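Local structure of 2-dehydropantoate 2-reductase (3WFI) at residues Ser63-Glu68 / Ile90-Lys95; Gln82-Leu87 / Glu110-Lys115. The protein acts as an NADH-binding D-mandelate dehydrogenase of the ketopantoate reductase family, an oxidoreductase that probably interconverts 2-hydroxy and 2-keto acids. All blocks are in the same frame, centred on the assembly; numbering follows the deposited sequence.

Contact 1: Ser63-Glu68 / Ile90-Lys95; sequences SEVEKE and IQSLIK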
ATOM      1  N   SER B  63     -13.192  33.755  12.190  1.00 26.16           N
ATOM      2  CA  SER B  63     -12.004  34.597  12.160  1.00 26.91           C
ATOM      3  C   SER B  63     -12.173  35.951  12.851  1.00 27.99           C
ATOM      4  O   SER B  63     -11.253  36.769  12.822  1.00 26.09           O
ATOM      5  CB  SER B  63     -11.604  34.832  10.703  1.00 27.45           C
ATOM      6  OG  SER B  63     -12.666  35.437   9.989  1.00 27.51           O
ATOM      7  N   GLU B  64     -13.333  36.181  13.478  1.00 27.83           N
ATOM      8  CA  GLU B  64     -13.672  37.477  14.051  1.00 29.45           C
ATOM      9  C   GLU B  64     -14.199  37.355  15.489  1.00 30.35           C
ATOM     10  O   GLU B  64     -15.250  37.904  15.810  1.00 29.55           O
ATOM     11  CB  GLU B  64     -14.682  38.189  13.127  1.00 30.28           C
ATOM     12  CG  GLU B  64     -14.133  38.437  11.720  1.00 30.48           C
ATOM     13  CD  GLU B  64     -15.111  39.122  10.780  1.00 32.01           C
ATOM     14  OE1 GLU B  64     -16.320  39.194  11.100  1.00 33.15           O
ATOM     15  OE2 GLU B  64     -14.666  39.587   9.704  1.00 31.23           O
ATOM     16  N   VAL B  65     -13.450  36.654  16.351  1.00 30.17           N
ATOM     17  CA  VAL B  65     -13.863  36.425  17.745  1.00 31.26           C
ATOM     18  C   VAL B  65     -13.219  37.335  18.811  1.00 32.65           C
ATOM     19  O   VAL B  65     -13.411  37.102  20.004  1.00 33.20           O
ATOM     20  CB  VAL B  65     -13.566  34.974  18.211  1.00 30.84           C
ATOM     21  CG1 VAL B  65     -14.130  33.934  17.252  1.00 30.25           C
ATOM     22  CG2 VAL B  65     -12.073  34.783  18.395  1.00 31.34           C
ATOM     23  N   GLU B  66     -12.463  38.357  18.425  1.00 35.06           N
ATOM     24  CA  GLU B  66     -11.610  39.050  19.400  1.00 38.47           C
ATOM     25  C   GLU B  66     -12.381  39.949  20.359  1.00 37.65           C
ATOM     26  O   GLU B  66     -11.843  40.313  21.389  1.00 39.92           O
ATOM     27  CB  GLU B  66     -10.515  39.875  18.711  1.00 41.45           C
ATOM     28  CG  GLU B  66      -9.508  39.048  17.920  1.00 44.97           C
ATOM     29  CD  GLU B  66      -8.649  38.127  18.784  1.00 47.90           C
ATOM     30  OE1 GLU B  66      -8.569  38.315  20.033  1.00 49.36           O
ATOM     31  OE2 GLU B  66      -8.037  37.206  18.196  1.00 49.56           O
ATOM     32  N   LYS B  67     -13.617  40.320  20.033  1.00 36.67           N
ATOM     33  CA  LYS B  67     -14.414  41.116  20.963  1.00 36.99           C
ATOM     34  C   LYS B  67     -15.118  40.281  22.043  1.00 33.87           C
ATOM     35  O   LYS B  67     -15.574  40.826  23.039  1.00 33.55           O
ATOM     36  CB  LYS B  67     -15.454  41.940  20.197  1.00 39.48           C
ATOM     37  CG  LYS B  67     -14.863  42.874  19.157  1.00 42.26           C
ATOM     38  CD  LYS B  67     -15.752  44.078  18.916  1.00 44.97           C
ATOM     39  CE  LYS B  67     -15.023  45.184  18.203  1.00 47.10           C
ATOM     40  NZ  LYS B  67     -14.428  44.710  16.932  1.00 48.43           N
ATOM     41  N   GLU B  68     -15.200  38.969  21.854  1.00 30.61           N
ATOM     42  CA  GLU B  68     -16.082  38.140  22.684  1.00 29.07           C
ATOM     43  C   GLU B  68     -15.469  37.694  24.019  1.00 26.98           C
ATOM     44  O   GLU B  68     -14.256  37.521  24.137  1.00 25.44           O
ATOM     45  CB  GLU B  68     -16.548  36.898  21.908  1.00 29.29           C
ATOM     46  CG  GLU B  68     -16.998  37.129  20.474  1.00 30.38           C
ATOM     47  CD  GLU B  68     -18.096  38.169  20.347  1.00 32.14           C
ATOM     48  OE1 GLU B  68     -19.078  38.107  21.116  1.00 32.44           O
ATOM     49  OE2 GLU B  68     -17.975  39.055  19.474  1.00 33.36           O
ATOM     50  N   ILE B  90     -10.338  30.440  17.161  1.00 21.22           N
ATOM     51  CA  ILE B  90     -11.126  30.758  18.358  1.00 20.81           C
ATOM     52  C   ILE B  90     -10.326  30.729  19.658  1.00 21.99           C
ATOM     53  O   ILE B  90     -10.917  30.872  20.737  1.00 21.46           O
ATOM     54  CB  ILE B  90     -12.368  29.844  18.494  1.00 20.20           C
ATOM     55  CG1 ILE B  90     -11.982  28.411  18.885  1.00 19.20           C
ATOM     56  CG2 ILE B  90     -13.181  29.865  17.208  1.00 20.73           C
ATOM     57  CD1 ILE B  90     -13.167  27.496  19.124  1.00 19.24           C
ATOM     58  N   GLN B  91      -9.001  30.547  19.573  1.00 22.49           N
ATOM     59  CA  GLN B  91      -8.192  30.269  20.767  1.00 23.10           C
ATOM     60  C   GLN B  91      -8.193  31.378  21.804  1.00 22.81           C
ATOM     61  O   GLN B  91      -7.925  31.117  22.972  1.00 21.22           O
ATOM     62  CB  GLN B  91      -6.739  29.920  20.398  1.00 25.07           C
ATOM     63  CG  GLN B  91      -5.982  31.033  19.695  1.00 27.24           C
ATOM     64  CD  GLN B  91      -4.650  30.561  19.159  1.00 28.61           C
ATOM     65  OE1 GLN B  91      -4.416  30.552  17.945  1.00 30.73           O
ATOM     66  NE2 GLN B  91      -3.779  30.144  20.056  1.00 28.64           N
ATOM     67  N   SER B  92      -8.511  32.607  21.396  1.00 22.65           N
ATOM     68  CA  SER B  92      -8.634  33.717  22.347  1.00 23.11           C
ATOM     69  C   SER B  92      -9.792  33.557  23.362  1.00 22.06           C
ATOM     70  O   SER B  92      -9.831  34.251  24.366  1.00 21.32           O
ATOM     71  CB  SER B  92      -8.780  35.054  21.605  1.00 23.77           C
ATOM     72  OG  SER B  92     -10.064  35.170  21.003  1.00 25.25           O
ATOM     73  N   LEU B  93     -10.727  32.645  23.107  1.00 21.43           N
ATOM     74  CA  LEU B  93     -11.855  32.413  24.018  1.00 20.69           C
ATOM     75  C   LEU B  93     -11.524  31.395  25.096  1.00 20.46           C
ATOM     76  O   LEU B  93     -12.337  31.153  25.985  1.00 19.36           O
ATOM     77  CB  LEU B  93     -13.079  31.913  23.256  1.00 20.99           C
ATOM     78  CG  LEU B  93     -13.437  32.819  22.062  1.00 21.56           C
ATOM     79  CD1 LEU B  93     -14.690  32.342  21.346  1.00 22.02           C
ATOM     80  CD2 LEU B  93     -13.572  34.274  22.479  1.00 22.39           C
ATOM     81  N   ILE B  94     -10.356  30.776  24.978  1.00 20.49           N
ATOM     82  CA  ILE B  94      -9.950  29.715  25.875  1.00 21.91           C
ATOM     83  C   ILE B  94      -9.252  30.298  27.107  1.00 23.37           C
ATOM     84  O   ILE B  94      -8.220  30.947  27.000  1.00 24.04           O
ATOM     85  CB  ILE B  94      -9.007  28.720  25.164  1.00 22.12           C
ATOM     86  CG1 ILE B  94      -9.719  28.101  23.955  1.00 22.53           C
ATOM     87  CG2 ILE B  94      -8.521  27.638  26.125  1.00 22.05           C
ATOM     88  CD1 ILE B  94      -8.844  27.202  23.108  1.00 22.43           C
ATOM     89  N   LYS B  95      -9.843  30.066  28.274  1.00 24.84           N
ATOM     90  CA  LYS B  95      -9.192  30.373  29.541  1.00 24.91           C
ATOM     91  C   LYS B  95      -8.654  29.079  30.135  1.00 25.92           C
ATOM     92  O   LYS B  95      -8.822  28.004  29.553  1.00 23.47           O
ATOM     93  CB  LYS B  95     -10.129  31.122  30.494  1.00 25.86           C
ATOM     94  CG  LYS B  95     -11.510  30.532  30.685  1.00 26.19           C
ATOM     95  CD  LYS B  95     -12.378  31.413  31.550  1.00 26.59           C
ATOM     96  CE  LYS B  95     -13.677  30.714  31.904  1.00 28.19           C
ATOM     97  NZ  LYS B  95     -14.673  31.662  32.479  1.00 28.70           N
TER
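Val65 meets Ile90, Ser92 and Leu93, and most of the apolar contact runs through it. Its CG1 faces Ile90 CG2 at 4.2 Å, and the two side chains pass at a slant. Val65 CB is also 4.2 Å from Leu93 CD1. The other leucine methyl goes to the type I beta turn that runs from Val65 to Glu68. There Leu93 CD2 approaches Val65 O at 3.8 Å and Glu68 O at 3.7 Å, and Glu68 CB touches the same methyl.

In the fold, both segments are connections in the Rossmann-type domain. Residues 63-68 lead from strand 59-61 to strand 71-76. Residues 90-95 run from the end region of helix 80-90 through a short 3-10 turn toward strand 98-102. Ile90 and Leu93 also rest on Ile29 of strand 25-30, and Val65 rests on Val60.

The polar groups touch without bonding across the contact. About its CA-CB bond, Ser92 OG falls in the gap flanked by N and C (chi1 72°), and it meets Val65 CG2 at 3.3 Å. Glu66 starts out away from the other segment. A bend at chi2 (-66°) turns its carboxylate back, leaving OE1 3.6 Å from Ser92 OG.

Backbone bonds shape each side separately. Glu68 N bonds to Val65 O at 3.2 Å and closes the turn. Leu93 N bonds to Ile90 O at 3.0 Å. Gln70 NE2, a side-chain group, bonds to Ser92 O.

Contact 2: Gln82-Leu87 / Glu110-Lys115; sequences QLEKML and EDIIEK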
ATOM      1  N   GLN B  82     -11.246  20.708   9.146  1.00 30.81           N
ATOM      2  CA  GLN B  82     -11.382  22.115   9.517  1.00 31.10           C
ATOM      3  C   GLN B  82     -11.121  22.390  11.015  1.00 28.87           C
ATOM      4  O   GLN B  82     -11.120  23.539  11.429  1.00 28.32           O
ATOM      5  CB  GLN B  82     -12.773  22.593   9.119  1.00 32.97           C
ATOM      6  CG  GLN B  82     -13.054  22.520   7.622  1.00 36.77           C
ATOM      7  CD  GLN B  82     -14.529  22.652   7.289  1.00 41.23           C
ATOM      8  OE1 GLN B  82     -15.390  22.086   7.974  1.00 46.62           O
ATOM      9  NE2 GLN B  82     -14.834  23.408   6.234  1.00 43.70           N
ATOM     10  N   LEU B  83     -10.855  21.348  11.804  1.00 27.13           N
ATOM     11  CA  LEU B  83     -10.790  21.463  13.272  1.00 25.68           C
ATOM     12  C   LEU B  83      -9.624  22.308  13.773  1.00 24.45           C
ATOM     13  O   LEU B  83      -9.795  23.147  14.651  1.00 21.91           O
ATOM     14  CB  LEU B  83     -10.712  20.072  13.934  1.00 25.57           C
ATOM     15  CG  LEU B  83     -10.533  20.059  15.467  1.00 25.53           C
ATOM     16  CD1 LEU B  83     -11.713  20.715  16.174  1.00 25.34           C
ATOM     17  CD2 LEU B  83     -10.324  18.641  15.983  1.00 26.25           C
ATOM     18  N   GLU B  84      -8.425  22.069  13.246  1.00 24.21           N
ATOM     19  CA  GLU B  84      -7.259  22.774  13.754  1.00 23.87           C
ATOM     20  C   GLU B  84      -7.361  24.257  13.439  1.00 22.64           C
ATOM     21  O   GLU B  84      -7.040  25.092  14.278  1.00 22.14           O
ATOM     22  CB  GLU B  84      -5.958  22.173  13.219  1.00 26.49           C
ATOM     23  CG  GLU B  84      -4.725  22.895  13.738  1.00 29.09           C
ATOM     24  CD  GLU B  84      -3.512  22.002  13.786  1.00 32.48           C
ATOM     25  OE1 GLU B  84      -2.703  22.144  14.729  1.00 36.77           O
ATOM     26  OE2 GLU B  84      -3.385  21.146  12.887  1.00 35.05           O
ATOM     27  N   LYS B  85      -7.834  24.579  12.243  1.00 22.20           N
ATOM     28  CA  LYS B  85      -8.075  25.964  11.855  1.00 23.58           C
ATOM     29  C   LYS B  85      -9.137  26.657  12.741  1.00 23.11           C
ATOM     30  O   LYS B  85      -8.938  27.797  13.165  1.00 23.37           O
ATOM     31  CB  LYS B  85      -8.475  26.011  10.375  1.00 25.23           C
ATOM     32  CG  LYS B  85      -8.806  27.390   9.845  1.00 26.79           C
ATOM     33  CD  LYS B  85      -7.676  28.341  10.136  1.00 28.38           C
ATOM     34  CE  LYS B  85      -7.853  29.667   9.434  1.00 30.92           C
ATOM     35  NZ  LYS B  85      -6.572  30.420   9.475  1.00 33.34           N
ATOM     36  N   MET B  86     -10.254  25.974  13.005  1.00 21.55           N
ATOM     37  CA  MET B  86     -11.283  26.489  13.911  1.00 21.08           C
ATOM     38  C   MET B  86     -10.660  26.820  15.274  1.00 21.12           C
ATOM     39  O   MET B  86     -10.812  27.933  15.788  1.00 21.06           O
ATOM     40  CB  MET B  86     -12.426  25.480  14.069  1.00 20.49           C
ATOM     41  CG  MET B  86     -13.469  25.828  15.133  1.00 20.61           C
ATOM     42  SD  MET B  86     -14.373  27.359  14.800  1.00 21.32           S
ATOM     43  CE  MET B  86     -15.615  26.753  13.658  1.00 21.03           C
ATOM     44  N   LEU B  87      -9.933  25.873  15.841  1.00 20.89           N
ATOM     45  CA  LEU B  87      -9.286  26.085  17.141  1.00 22.11           C
ATOM     46  C   LEU B  87      -8.316  27.252  17.110  1.00 22.98           C
ATOM     47  O   LEU B  87      -8.326  28.074  18.025  1.00 22.37           O
ATOM     48  CB  LEU B  87      -8.573  24.815  17.612  1.00 22.37           C
ATOM     49  CG  LEU B  87      -9.547  23.697  18.010  1.00 22.42           C
ATOM     50  CD1 LEU B  87      -8.800  22.384  18.201  1.00 23.73           C
ATOM     51  CD2 LEU B  87     -10.315  24.069  19.260  1.00 23.10           C
ATOM     52  N   GLU B 110      -8.323  14.591  19.668  1.00 25.45           N
ATOM     53  CA  GLU B 110      -7.762  14.993  20.956  1.00 25.26           C
ATOM     54  C   GLU B 110      -6.326  15.517  20.841  1.00 24.87           C
ATOM     55  O   GLU B 110      -5.930  16.408  21.592  1.00 25.22           O
ATOM     56  CB  GLU B 110      -7.886  13.860  22.008  1.00 26.45           C
ATOM     57  CG  GLU B 110      -6.991  12.615  21.863  1.00 26.38           C
ATOM     58  CD  GLU B 110      -7.449  11.634  20.799  1.00 27.73           C
ATOM     59  OE1 GLU B 110      -8.446  11.898  20.112  1.00 28.16           O
ATOM     60  OE2 GLU B 110      -6.795  10.580  20.626  1.00 29.00           O
ATOM     61  N   ASP B 111      -5.545  14.983  19.900  1.00 24.91           N
ATOM     62  CA  ASP B 111      -4.155  15.443  19.751  1.00 24.74           C
ATOM     63  C   ASP B 111      -4.090  16.871  19.188  1.00 24.76           C
ATOM     64  O   ASP B 111      -3.232  17.643  19.566  1.00 24.99           O
ATOM     65  CB  ASP B 111      -3.351  14.467  18.893  1.00 25.51           C
ATOM     66  CG  ASP B 111      -3.351  13.054  19.478  1.00 25.94           C
ATOM     67  OD1 ASP B 111      -3.551  12.902  20.709  1.00 27.05           O
ATOM     68  OD2 ASP B 111      -3.200  12.092  18.709  1.00 25.48           O
ATOM     69  N   ILE B 112      -4.997  17.213  18.283  1.00 24.29           N
ATOM     70  CA  ILE B 112      -5.132  18.605  17.820  1.00 24.89           C
ATOM     71  C   ILE B 112      -5.644  19.479  18.972  1.00 24.61           C
ATOM     72  O   ILE B 112      -5.043  20.499  19.298  1.00 25.04           O
ATOM     73  CB  ILE B 112      -6.092  18.693  16.616  1.00 25.93           C
ATOM     74  CG1 ILE B 112      -5.507  17.943  15.411  1.00 26.87           C
ATOM     75  CG2 ILE B 112      -6.350  20.135  16.238  1.00 26.54           C
ATOM     76  CD1 ILE B 112      -6.528  17.551  14.359  1.00 27.63           C
ATOM     77  N   ILE B 113      -6.724  19.043  19.619  1.00 24.17           N
ATOM     78  CA  ILE B 113      -7.344  19.813  20.706  1.00 23.66           C
ATOM     79  C   ILE B 113      -6.348  20.058  21.858  1.00 24.99           C
ATOM     80  O   ILE B 113      -6.285  21.164  22.418  1.00 22.78           O
ATOM     81  CB  ILE B 113      -8.622  19.118  21.231  1.00 23.72           C
ATOM     82  CG1 ILE B 113      -9.665  18.990  20.104  1.00 22.94           C
ATOM     83  CG2 ILE B 113      -9.218  19.901  22.394  1.00 23.95           C
ATOM     84  CD1 ILE B 113     -10.769  18.006  20.381  1.00 22.26           C
ATOM     85  N   GLU B 114      -5.545  19.041  22.177  1.00 25.92           N
ATOM     86  CA  GLU B 114      -4.520  19.146  23.234  1.00 28.63           C
ATOM     87  C   GLU B 114      -3.534  20.304  23.060  1.00 28.36           C
ATOM     88  O   GLU B 114      -2.947  20.781  24.034  1.00 28.13           O
ATOM     89  CB  GLU B 114      -3.729  17.837  23.358  1.00 30.99           C
ATOM     90  CG  GLU B 114      -2.848  17.776  24.597  1.00 33.73           C
ATOM     91  CD  GLU B 114      -2.081  16.475  24.710  1.00 36.24           C
ATOM     92  OE1 GLU B 114      -1.620  15.968  23.669  1.00 38.76           O
ATOM     93  OE2 GLU B 114      -1.945  15.967  25.845  1.00 38.82           O
ATOM     94  N   LYS B 115      -3.338  20.753  21.828  1.00 30.28           N
ATOM     95  CA  LYS B 115      -2.477  21.912  21.574  1.00 31.37           C
ATOM     96  C   LYS B 115      -3.037  23.186  22.207  1.00 31.02           C
ATOM     97  O   LYS B 115      -2.290  24.150  22.422  1.00 30.57           O
ATOM     98  CB  LYS B 115      -2.270  22.110  20.064  1.00 33.05           C
ATOM     99  CG  LYS B 115      -1.439  21.003  19.424  1.00 34.60           C
ATOM    100  CD  LYS B 115      -1.543  20.931  17.901  1.00 36.09           C
ATOM    101  CE  LYS B 115      -0.812  19.714  17.330  1.00 37.58           C
ATOM    102  NZ  LYS B 115      -1.024  19.563  15.859  1.00 37.07           N
TER
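Glu84 and Ile112 bring helices 80-90 and 109-113 together with their CA atoms 6.2 Å apart, while those of Leu87 and Ile113 are 7.5 Å apart. Ile112 points toward the other helix. Its CG2, anti to the backbone N, touches Glu84 CB at 3.7 Å and Leu87 CD1 at 3.9 Å. Glu84 CA lies equally near this methyl, so it packs against the helix backbone itself.

Ile113 offers its CG1. This carbon meets Leu87 CD1 at 4.0 Å and Leu83 CD2 at 4.2 Å. The Leu83 and Ile113 side chains cross at about a right angle, and both also touch Leu76 of strand 71-76.

A salt bridge lies beside these methyls, at the more exposed margin. Lys115 and Glu84 both extend beyond CG, and Lys115 NZ bonds to Glu84 OE1 at 3.3 Å. The nitrogen comes from the syn side, 26° out of the carboxylate plane. Glu110 and Asp111 both form salt bridges to Lys284.

Gln82 is one of the enzyme's NAD(+)-binding residues, although no cofactor is bound to this chain. Two helices packed together over one face of the parallel part of the sheet, each following a strand, are typical of the Rossmann fold.

In the fold
Contacts 1 and 2 share helix 80-90. Contact 2 uses its body, and contact 1 uses the region where it gives way to a 3-10 turn. Their centres are about 14 Å apart. Contact 2 is the more buried and joins helix to helix, about 11 Å from the centre of the chain. Contact 1 joins loop to turn nearer the periphery, with its centre about 22 Å from that point. Both put aliphatic side chains on the parallel part of the sheet: contact 1 reaches strands 59-61, 25-30 and 71-76, contact 2 strand 71-76. Their polar margins differ. A salt bridge crosses contact 2, whereas contact 1 has no hydrogen bond between its segments.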